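Local coordinates for DNA repair protein XRCC1 (Mus musculus, PDB 3PC6) that serves as a scaffold that assembles repair-protein complexes at DNA single-strand breaks and limits PARP1 activity by binding its poly-ADP-ribose chains, at residues P5-K11 against C80-L86; G10-Y16 against R45-T51; A70-W76 against P88-V94. One frame throughout, in Å; residues are numbered along the deposited sequence. Where two conformers were deposited one is given.

Contact 1 (P5-K11 against C80-L86)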
# COMPACT_ATOMS: atom_id res chain seq x y z
N PRO B 5 -9.78 9.88 2.40
CA PRO B 5 -11.08 9.36 1.97
C PRO B 5 -11.15 7.85 2.13
O PRO B 5 -10.11 7.19 2.11
CB PRO B 5 -11.13 9.75 0.48
CG PRO B 5 -10.23 10.92 0.37
CD PRO B 5 -9.12 10.67 1.35
N ASP B 6 -12.36 7.31 2.27
CA ASP B 6 -12.56 5.88 2.50
C ASP B 6 -13.38 5.21 1.40
O ASP B 6 -13.93 4.14 1.61
CB ASP B 6 -13.28 5.64 3.83
CG ASP B 6 -12.44 6.05 5.04
OD1 ASP B 6 -11.21 6.19 4.90
OD2 ASP B 6 -13.03 6.20 6.13
N PHE B 7 -13.47 5.83 0.23
CA PHE B 7 -14.41 5.34 -0.79
C PHE B 7 -14.09 3.95 -1.39
O PHE B 7 -14.91 3.39 -2.12
CB PHE B 7 -14.66 6.38 -1.89
CG PHE B 7 -13.42 6.92 -2.53
CD1 PHE B 7 -12.73 6.18 -3.49
CD2 PHE B 7 -12.95 8.19 -2.21
CE1 PHE B 7 -11.59 6.69 -4.09
CE2 PHE B 7 -11.81 8.70 -2.81
CZ PHE B 7 -11.13 7.95 -3.75
N PHE B 8 -12.93 3.39 -1.06
CA PHE B 8 -12.63 2.01 -1.45
C PHE B 8 -12.82 1.03 -0.30
O PHE B 8 -12.51 -0.15 -0.42
CB PHE B 8 -11.20 1.86 -1.99
CG PHE B 8 -11.03 2.37 -3.40
CD1 PHE B 8 -12.12 2.49 -4.24
CD2 PHE B 8 -9.77 2.70 -3.88
CE1 PHE B 8 -11.96 2.94 -5.54
CE2 PHE B 8 -9.61 3.16 -5.18
CZ PHE B 8 -10.71 3.28 -6.01
N GLU B 9 -13.34 1.51 0.83
CA GLU B 9 -13.54 0.65 1.99
C GLU B 9 -14.35 -0.59 1.63
O GLU B 9 -15.37 -0.51 0.95
CB GLU B 9 -14.24 1.43 3.10
CG GLU B 9 -14.26 0.71 4.44
CD GLU B 9 -14.82 1.59 5.55
OE1 GLU B 9 -15.75 2.38 5.27
OE2 GLU B 9 -14.32 1.49 6.69
N GLY B 10 -13.89 -1.75 2.09
CA GLY B 10 -14.61 -3.00 1.86
C GLY B 10 -14.43 -3.62 0.48
O GLY B 10 -14.98 -4.68 0.20
N LYS B 11 -13.68 -2.96 -0.39
CA LYS B 11 -13.48 -3.46 -1.75
C LYS B 11 -12.11 -4.13 -1.92
O LYS B 11 -11.10 -3.58 -1.49
CB LYS B 11 -13.62 -2.31 -2.75
CG LYS B 11 -14.99 -1.65 -2.73
CD LYS B 11 -15.21 -0.79 -3.96
CE LYS B 11 -16.53 -0.06 -3.87
NZ LYS B 11 -17.63 -0.95 -3.41
N CYS B 80 -10.91 7.88 -9.97
CA CYS B 80 -11.49 7.95 -8.63
C CYS B 80 -10.67 8.92 -7.78
O CYS B 80 -11.22 9.65 -6.96
CB CYS B 80 -11.52 6.58 -7.96
SG CYS B 80 -12.73 5.43 -8.65
N ASN B 81 -9.35 8.91 -7.96
CA ASN B 81 -8.46 9.81 -7.23
C ASN B 81 -8.65 11.25 -7.69
O ASN B 81 -8.83 12.16 -6.88
CB ASN B 81 -7.00 9.40 -7.41
CG ASN B 81 -6.04 10.38 -6.78
OD1 ASN B 81 -6.09 10.61 -5.57
ND2 ASN B 81 -5.16 10.97 -7.59
N GLU B 82 -8.61 11.44 -9.01
CA GLU B 82 -8.83 12.75 -9.61
C GLU B 82 -10.15 13.39 -9.16
O GLU B 82 -10.20 14.59 -8.91
CB GLU B 82 -8.77 12.66 -11.14
CG GLU B 82 -9.12 13.95 -11.86
N LYS B 83 -11.20 12.59 -9.04
CA LYS B 83 -12.51 13.11 -8.62
C LYS B 83 -12.76 12.96 -7.13
O LYS B 83 -13.76 13.47 -6.61
CB LYS B 83 -13.64 12.44 -9.41
CG LYS B 83 -13.62 12.76 -10.90
CD LYS B 83 -13.82 14.25 -11.16
CE LYS B 83 -13.59 14.60 -12.62
NZ LYS B 83 -12.16 14.42 -13.03
N GLN B 84 -11.86 12.27 -6.43
CA GLN B 84 -12.01 12.01 -5.00
C GLN B 84 -13.35 11.38 -4.64
O GLN B 84 -14.00 11.77 -3.66
CB GLN B 84 -11.77 13.30 -4.20
CG GLN B 84 -10.31 13.74 -4.19
CD GLN B 84 -9.40 12.79 -3.43
OE1 GLN B 84 -9.49 12.67 -2.20
NE2 GLN B 84 -8.52 12.10 -4.15
N LYS B 85 -13.77 10.39 -5.42
CA LYS B 85 -14.99 9.64 -5.11
C LYS B 85 -15.00 8.32 -5.86
O LYS B 85 -14.19 8.11 -6.77
CB LYS B 85 -16.24 10.46 -5.46
CG LYS B 85 -16.40 10.74 -6.95
CD LYS B 85 -17.72 11.44 -7.23
CE LYS B 85 -17.89 11.71 -8.72
NZ LYS B 85 -19.19 12.37 -9.02
N LEU B 86 -15.90 7.42 -5.47
CA LEU B 86 -16.02 6.12 -6.13
C LEU B 86 -16.80 6.23 -7.43
O LEU B 86 -18.02 6.39 -7.42
CB LEU B 86 -16.71 5.13 -5.21
CG LEU B 86 -16.93 3.73 -5.77
CD1 LEU B 86 -15.58 3.05 -6.01
CD2 LEU B 86 -17.79 2.90 -4.83
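Phe7 and Leu86 bring the two backbones nearest, CA to CA 5.6 Å, where the loop before strand 12-16, folded into a type I turn and then a type II turn, passes the end of helix 75-83. Phe7 carries most of the contact. Its CG is placed between the backbone N and the carbonyl carbon (chi1 53°), which swings the ring out of the turn and lays one face against the backbone around Lys85. CE2 comes within 3.6 Å of Gln84 C, while the far end of the ring meets the last helical turn, CZ being 3.6 Å from Cys80 O. That backbone is bent into a Schellman motif: Gln84, with positive phi, is the C-prime residue, Lys85 N bonds to Cys80 O and Gln84 N to Asn81 O. The amide of Gln84 folds back on the same turn. Its NE2 gives a straight bond of 2.7 Å (163°) to a lone pair of Asn81 O, which holds two donors, and its OE1 rests 3.2 Å from Pro5 CG. Phe8 lies deeper, its ring face taking Phe7 CE1 over the centre. Two side chains reach this ring: Cys80, whose CB is 3.9 Å from Phe8 CZ, and Leu86, whose CD1 meets CE1 at the ring edge. Cys80 SG lies 5.1 Å from the Phe8 ring centroid, an oblique sulfur-aromatic contact. Leu86 CD2 then meets Lys11 CE tip to tip at a tight 3.4 Å, the lysine's last methylene covering part of a surface leucine. Next to Phe7 along the chain, Asp6 makes a salt bridge to Arg29 of the second subunit.

Contact 2 (G10-Y16 against R45-T51)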
# COMPACT_ATOMS: atom_id res chain seq x y z
N GLY B 10 -13.89 -1.75 2.09
CA GLY B 10 -14.61 -3.00 1.86
C GLY B 10 -14.43 -3.62 0.48
O GLY B 10 -14.98 -4.68 0.20
N LYS B 11 -13.68 -2.96 -0.39
CA LYS B 11 -13.48 -3.46 -1.75
C LYS B 11 -12.11 -4.13 -1.92
O LYS B 11 -11.10 -3.58 -1.49
CB LYS B 11 -13.62 -2.31 -2.75
CG LYS B 11 -14.99 -1.65 -2.73
CD LYS B 11 -15.21 -0.79 -3.96
CE LYS B 11 -16.53 -0.06 -3.87
NZ LYS B 11 -17.63 -0.95 -3.41
N HIS B 12 -12.09 -5.31 -2.54
CA HIS B 12 -10.86 -6.07 -2.71
C HIS B 12 -10.37 -6.08 -4.16
O HIS B 12 -11.14 -6.36 -5.07
CB HIS B 12 -11.05 -7.50 -2.22
CG HIS B 12 -11.42 -7.57 -0.77
ND1 HIS B 12 -10.51 -7.89 0.21
CD2 HIS B 12 -12.59 -7.34 -0.13
CE1 HIS B 12 -11.11 -7.86 1.39
NE2 HIS B 12 -12.37 -7.53 1.21
N PHE B 13 -9.08 -5.76 -4.35
CA PHE B 13 -8.50 -5.62 -5.68
C PHE B 13 -7.39 -6.63 -5.89
O PHE B 13 -6.64 -6.95 -4.97
CB PHE B 13 -7.91 -4.21 -5.86
CG PHE B 13 -8.89 -3.09 -5.65
CD1 PHE B 13 -9.37 -2.79 -4.38
CD2 PHE B 13 -9.31 -2.32 -6.72
CE1 PHE B 13 -10.28 -1.75 -4.19
CE2 PHE B 13 -10.21 -1.29 -6.54
CZ PHE B 13 -10.70 -1.00 -5.27
N PHE B 14 -7.27 -7.12 -7.12
CA PHE B 14 -6.12 -7.88 -7.57
C PHE B 14 -5.50 -7.14 -8.76
O PHE B 14 -6.19 -6.83 -9.72
CB PHE B 14 -6.54 -9.29 -7.99
CG PHE B 14 -5.41 -10.13 -8.50
CD1 PHE B 14 -4.58 -10.81 -7.62
CD2 PHE B 14 -5.19 -10.26 -9.86
CE1 PHE B 14 -3.54 -11.60 -8.10
CE2 PHE B 14 -4.15 -11.04 -10.35
CZ PHE B 14 -3.32 -11.71 -9.46
N LEU B 15 -4.21 -6.83 -8.68
CA LEU B 15 -3.55 -6.14 -9.78
C LEU B 15 -2.97 -7.18 -10.73
O LEU B 15 -2.05 -7.92 -10.40
CB LEU B 15 -2.47 -5.17 -9.25
CG LEU B 15 -2.98 -4.11 -8.26
CD1 LEU B 15 -1.84 -3.15 -7.83
CD2 LEU B 15 -4.16 -3.31 -8.81
N TYR B 16 -3.55 -7.26 -11.91
CA TYR B 16 -3.15 -8.31 -12.84
C TYR B 16 -2.02 -7.82 -13.73
O TYR B 16 -2.15 -6.82 -14.42
CB TYR B 16 -4.35 -8.75 -13.68
CG TYR B 16 -3.99 -9.67 -14.82
CD1 TYR B 16 -4.09 -11.05 -14.68
CD2 TYR B 16 -3.54 -9.16 -16.03
CE1 TYR B 16 -3.74 -11.89 -15.73
CE2 TYR B 16 -3.18 -10.00 -17.08
CZ TYR B 16 -3.29 -11.36 -16.93
OH TYR B 16 -2.95 -12.19 -17.97
N ARG B 45 -12.15 -13.66 -2.21
CA ARG B 45 -12.39 -12.30 -1.73
C ARG B 45 -12.24 -11.23 -2.81
O ARG B 45 -12.74 -10.12 -2.65
CB ARG B 45 -11.49 -11.96 -0.53
CG ARG B 45 -11.66 -12.89 0.67
CD ARG B 45 -11.02 -12.32 1.93
NE ARG B 45 -9.58 -12.08 1.76
CZ ARG B 45 -8.65 -13.03 1.78
NH1 ARG B 45 -9.00 -14.30 1.95
NH2 ARG B 45 -7.37 -12.72 1.63
N VAL B 46 -11.54 -11.56 -3.89
CA VAL B 46 -11.31 -10.60 -4.97
C VAL B 46 -12.63 -10.15 -5.64
O VAL B 46 -13.48 -10.97 -5.97
CB VAL B 46 -10.34 -11.15 -6.04
CG1 VAL B 46 -10.21 -10.18 -7.22
CG2 VAL B 46 -8.98 -11.43 -5.41
N GLN B 47 -12.77 -8.84 -5.83
CA GLN B 47 -13.93 -8.26 -6.49
C GLN B 47 -13.57 -7.53 -7.79
O GLN B 47 -14.36 -7.54 -8.74
CB GLN B 47 -14.66 -7.33 -5.52
CG GLN B 47 -15.14 -8.05 -4.26
CD GLN B 47 -15.56 -7.10 -3.15
OE1 GLN B 47 -14.96 -6.04 -2.97
NE2 GLN B 47 -16.59 -7.47 -2.40
N PHE B 48 -12.39 -6.91 -7.82
CA PHE B 48 -11.93 -6.15 -8.98
C PHE B 48 -10.55 -6.60 -9.43
O PHE B 48 -9.59 -6.58 -8.66
CB PHE B 48 -11.89 -4.64 -8.67
CG PHE B 48 -13.21 -4.11 -8.22
CD1 PHE B 48 -13.51 -4.00 -6.88
CD2 PHE B 48 -14.18 -3.78 -9.16
CE1 PHE B 48 -14.76 -3.55 -6.46
CE2 PHE B 48 -15.43 -3.31 -8.76
CZ PHE B 48 -15.72 -3.20 -7.40
N VAL B 49 -10.47 -7.01 -10.69
CA VAL B 49 -9.21 -7.35 -11.34
C VAL B 49 -8.81 -6.16 -12.22
O VAL B 49 -9.52 -5.82 -13.17
CB VAL B 49 -9.38 -8.61 -12.20
CG1 VAL B 49 -8.11 -8.92 -12.99
CG2 VAL B 49 -9.79 -9.79 -11.32
N ILE B 50 -7.70 -5.51 -11.86
CA ILE B 50 -7.22 -4.35 -12.60
C ILE B 50 -6.17 -4.79 -13.60
O ILE B 50 -5.20 -5.44 -13.22
CB ILE B 50 -6.60 -3.30 -11.66
CG1 ILE B 50 -7.54 -2.97 -10.50
CG2 ILE B 50 -6.20 -2.05 -12.45
CD1 ILE B 50 -8.93 -2.44 -10.90
N THR B 51 -6.38 -4.46 -14.87
CA THR B 51 -5.48 -4.92 -15.93
C THR B 51 -5.29 -3.88 -17.04
O THR B 51 -6.25 -3.27 -17.48
CB THR B 51 -5.97 -6.24 -16.55
OG1 THR B 51 -5.18 -6.55 -17.70
CG2 THR B 51 -7.44 -6.14 -16.97
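Phe14 is bound to strand 48-51 by both its N-H and its carbonyl: its N donates to Phe48 O at 2.8 Å and its O accepts from Ile50 N at 2.9 Å, both nearly straight at 168°. Tyr16 N to Ile50 O continues this parallel ladder. On the face of Phe13, Leu15, Phe48 and Ile50, the two phenylalanines lie side by side, Phe48 CD1 above the rim of the Phe13 ring, and Leu15 and Ile50 repeat the pattern, Leu15 CD2 packing 3.8 Å from Ile50 CB. Large apolar groups suit a face that helices will cover. On the other face Val49 CG1 packs 3.8 Å from Tyr16 CB, a methyl branch against the root of the tyrosine side chain.

Toward Arg45 the pairing changes and the surroundings are more open. His12 O now accepts from both Gln47 N and Phe48 N, while His12 N turns to a side chain, Gln47 OE1, at 3.0 Å. The glutamine chain, extended beyond CG (chi2 166°), carries this oxygen to His12; the donor stands above the carbonyl plane, 35° out of it. Cut back to an alanine, Gln47 would lose the amide oxygen, and His12 N would probably be left without this partner. Arg45 CB lies over one face of the His12 ring, and Glu39 holds both, bonding His12 ND1 and bridging to the Arg45 guanidinium.

These are the central strands of the four-stranded parallel BRCT sheet, with strand 37-38 beside 12-16 and strand 70-72 beside 48-51. Helix 23-33 packs on Phe13 and Leu15, Trp76 of helix 75-83 meets Phe48, and across the sheet Phe59 of helix 59-65 meets the Tyr16 ring edge-to-face.

Contact 3 (A70-W76 against P88-V94)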
# COMPACT_ATOMS: atom_id res chain seq x y z
N ALA B 70 -15.23 -8.32 -11.42
CA ALA B 70 -15.29 -7.26 -12.42
C ALA B 70 -13.87 -6.99 -12.91
O ALA B 70 -12.94 -6.92 -12.10
CB ALA B 70 -15.86 -6.00 -11.82
N PHE B 71 -13.71 -6.84 -14.22
CA PHE B 71 -12.40 -6.57 -14.81
C PHE B 71 -12.37 -5.12 -15.28
O PHE B 71 -13.29 -4.68 -15.99
CB PHE B 71 -12.17 -7.54 -15.98
CG PHE B 71 -12.25 -8.99 -15.56
CD1 PHE B 71 -13.47 -9.63 -15.48
CD2 PHE B 71 -11.10 -9.67 -15.17
CE1 PHE B 71 -13.54 -10.95 -15.06
CE2 PHE B 71 -11.17 -10.99 -14.75
CZ PHE B 71 -12.40 -11.62 -14.69
N VAL B 72 -11.35 -4.38 -14.87
CA VAL B 72 -11.34 -2.93 -15.04
C VAL B 72 -9.97 -2.38 -15.41
O VAL B 72 -8.95 -2.91 -14.98
CB VAL B 72 -11.75 -2.23 -13.73
CG1 VAL B 72 -12.15 -0.78 -14.00
CG2 VAL B 72 -12.86 -2.99 -13.05
N ARG B 73 -9.96 -1.30 -16.20
CA ARG B 73 -8.73 -0.58 -16.57
C ARG B 73 -8.19 0.27 -15.41
O ARG B 73 -8.95 0.80 -14.62
CB ARG B 73 -8.98 0.32 -17.78
CG ARG B 73 -9.31 -0.45 -19.09
CD ARG B 73 -8.19 -1.42 -19.40
NE ARG B 73 -8.35 -2.08 -20.70
CZ ARG B 73 -7.71 -3.19 -21.04
NH1 ARG B 73 -6.87 -3.76 -20.19
NH2 ARG B 73 -7.91 -3.73 -22.24
N PRO B 74 -6.85 0.41 -15.33
CA PRO B 74 -6.30 1.23 -14.23
C PRO B 74 -6.79 2.69 -14.25
O PRO B 74 -6.79 3.33 -13.19
CB PRO B 74 -4.78 1.14 -14.43
CG PRO B 74 -4.57 0.52 -15.79
CD PRO B 74 -5.82 -0.25 -16.13
N ARG B 75 -7.20 3.21 -15.40
CA ARG B 75 -7.76 4.56 -15.46
C ARG B 75 -8.91 4.77 -14.45
O ARG B 75 -9.13 5.88 -13.98
CB ARG B 75 -8.22 4.92 -16.88
CG ARG B 75 -8.88 6.30 -17.00
CD ARG B 75 -7.90 7.44 -16.65
NE ARG B 75 -6.85 7.59 -17.66
CZ ARG B 75 -5.81 8.41 -17.55
NH1 ARG B 75 -5.65 9.16 -16.46
NH2 ARG B 75 -4.91 8.48 -18.52
N TRP B 76 -9.64 3.70 -14.13
CA TRP B 76 -10.72 3.81 -13.14
C TRP B 76 -10.19 4.33 -11.80
O TRP B 76 -10.76 5.24 -11.20
CB TRP B 76 -11.35 2.45 -12.92
CG TRP B 76 -12.37 2.37 -11.82
CD1 TRP B 76 -13.40 3.24 -11.59
CD2 TRP B 76 -12.50 1.33 -10.84
NE1 TRP B 76 -14.14 2.81 -10.51
CE2 TRP B 76 -13.61 1.65 -10.03
CE3 TRP B 76 -11.76 0.17 -10.56
CZ2 TRP B 76 -14.01 0.84 -8.97
CZ3 TRP B 76 -12.18 -0.63 -9.50
CH2 TRP B 76 -13.29 -0.29 -8.72
N PRO B 88 -18.23 4.59 -11.12
CA PRO B 88 -18.67 3.25 -11.57
C PRO B 88 -17.60 2.57 -12.42
O PRO B 88 -17.13 3.16 -13.40
CB PRO B 88 -19.91 3.55 -12.44
CG PRO B 88 -20.30 4.97 -12.13
CD PRO B 88 -19.04 5.67 -11.72
N HIS B 89 -17.23 1.34 -12.05
CA HIS B 89 -16.17 0.62 -12.77
C HIS B 89 -16.60 0.27 -14.19
O HIS B 89 -15.76 0.07 -15.07
CB HIS B 89 -15.82 -0.67 -12.04
CG HIS B 89 -16.98 -1.60 -11.85
ND1 HIS B 89 -17.29 -2.60 -12.75
CD2 HIS B 89 -17.91 -1.68 -10.87
CE1 HIS B 89 -18.36 -3.25 -12.33
NE2 HIS B 89 -18.75 -2.71 -11.19
N GLN B 90 -17.90 0.20 -14.41
CA GLN B 90 -18.42 -0.16 -15.74
C GLN B 90 -17.91 0.76 -16.85
O GLN B 90 -17.75 0.33 -17.99
CB GLN B 90 -19.96 -0.19 -15.75
CG GLN B 90 -20.58 -1.29 -14.91
CD GLN B 90 -20.87 -0.83 -13.50
OE1 GLN B 90 -20.20 0.06 -12.98
NE2 GLN B 90 -21.87 -1.44 -12.88
N LEU B 91 -17.65 2.01 -16.49
CA LEU B 91 -17.16 3.01 -17.43
C LEU B 91 -15.74 2.70 -17.90
O LEU B 91 -15.24 3.33 -18.84
CB LEU B 91 -17.19 4.40 -16.79
CG LEU B 91 -18.58 4.98 -16.51
CD1 LEU B 91 -18.48 6.20 -15.59
CD2 LEU B 91 -19.27 5.34 -17.82
N TYR B 92 -15.10 1.74 -17.24
CA TYR B 92 -13.71 1.38 -17.51
C TYR B 92 -13.54 -0.12 -17.64
O TYR B 92 -12.44 -0.66 -17.48
CB TYR B 92 -12.82 1.91 -16.37
CG TYR B 92 -13.00 3.39 -16.12
CD1 TYR B 92 -12.29 4.33 -16.86
CD2 TYR B 92 -13.88 3.85 -15.14
CE1 TYR B 92 -12.46 5.69 -16.64
CE2 TYR B 92 -14.05 5.21 -14.92
CZ TYR B 92 -13.34 6.12 -15.67
OH TYR B 92 -13.48 7.47 -15.46
N GLY B 93 -14.64 -0.81 -17.92
CA GLY B 93 -14.63 -2.26 -17.99
C GLY B 93 -13.75 -2.83 -19.07
O GLY B 93 -13.43 -2.18 -20.07
N VAL B 94 -13.37 -4.09 -18.87
CA VAL B 94 -12.56 -4.83 -19.83
C VAL B 94 -13.36 -6.06 -20.23
O VAL B 94 -13.85 -6.79 -19.36
CB VAL B 94 -11.23 -5.29 -19.20
CG1 VAL B 94 -10.36 -6.01 -20.23
CG2 VAL B 94 -10.49 -4.11 -18.56
O HOH W 1 -16.10 -3.95 -15.36
O HOH W 2 -11.37 -1.46 -21.86
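Phe71 O is gripped by Val94 N at 2.9 Å and by a water, which donates to Phe71 O at 3.0 Å and also reaches His89 ND1. Gly93 CA adds a CA-H...O contact to the same oxygen. The valine donor stands well above the carbonyl plane, whereas the companion bond, from Arg73 N to Tyr92 O at 2.9 Å, is straight (168°). Between them the two bonds bridge Val72 and Gly93.

Past this bridge the chain from 88 to 94 covers helix 75-83 at its start. Tyr92 turns a face to the helix backbone, a CH-pi contact with Trp76 CA 3.8 Å from the centroid of the Tyr92 ring, and Tyr92 CD2 touches Trp76 CD1 at 3.6 Å. His89 in turn covers the indole, whose NE1 bonds to Leu87 O: His89 CA makes a second CH-pi contact, 3.9 Å from the centroid of the Trp76 five-membered ring. The imidazole CG is set between its own backbone N and carbonyl carbon (chi1 58°), bringing the ring to Ala70 CB, where a small residue leaves room for it. Val94 CG2 rests on the Arg73 guanidinium, which bonds to Gln53 O and Thr51 O, while a second water joins Arg73 NE to Gly93 O.

Direct backbone bonds thus fasten this segment to edge strand 70-72, and aromatic packing fastens it to the helix start.

The three contacts meet around one core of the second BRCT domain of XRCC1. Contacts 2 and 3, centres about 11 Å apart, share a sheet: Val49 N lies 2.9 Å from Ala70 O, a probable hydrogen bond between neighbouring strands. Contact 1, with its centre about 14 Å from either of the others, joins contact 2 through Phe8 CG and Phe13 CZ, 3.9 Å apart, and through the shared Lys11. It joins contact 3 where Leu86 CD1 packs 4.0 Å from Trp76 CZ2. Helix 75-83 serves both contacts 1 and 3: Trp76 and Cys80, one turn apart, match the W-x-x-x-C/S signature of BRCT domains. Contact 1 alone touches the second subunit.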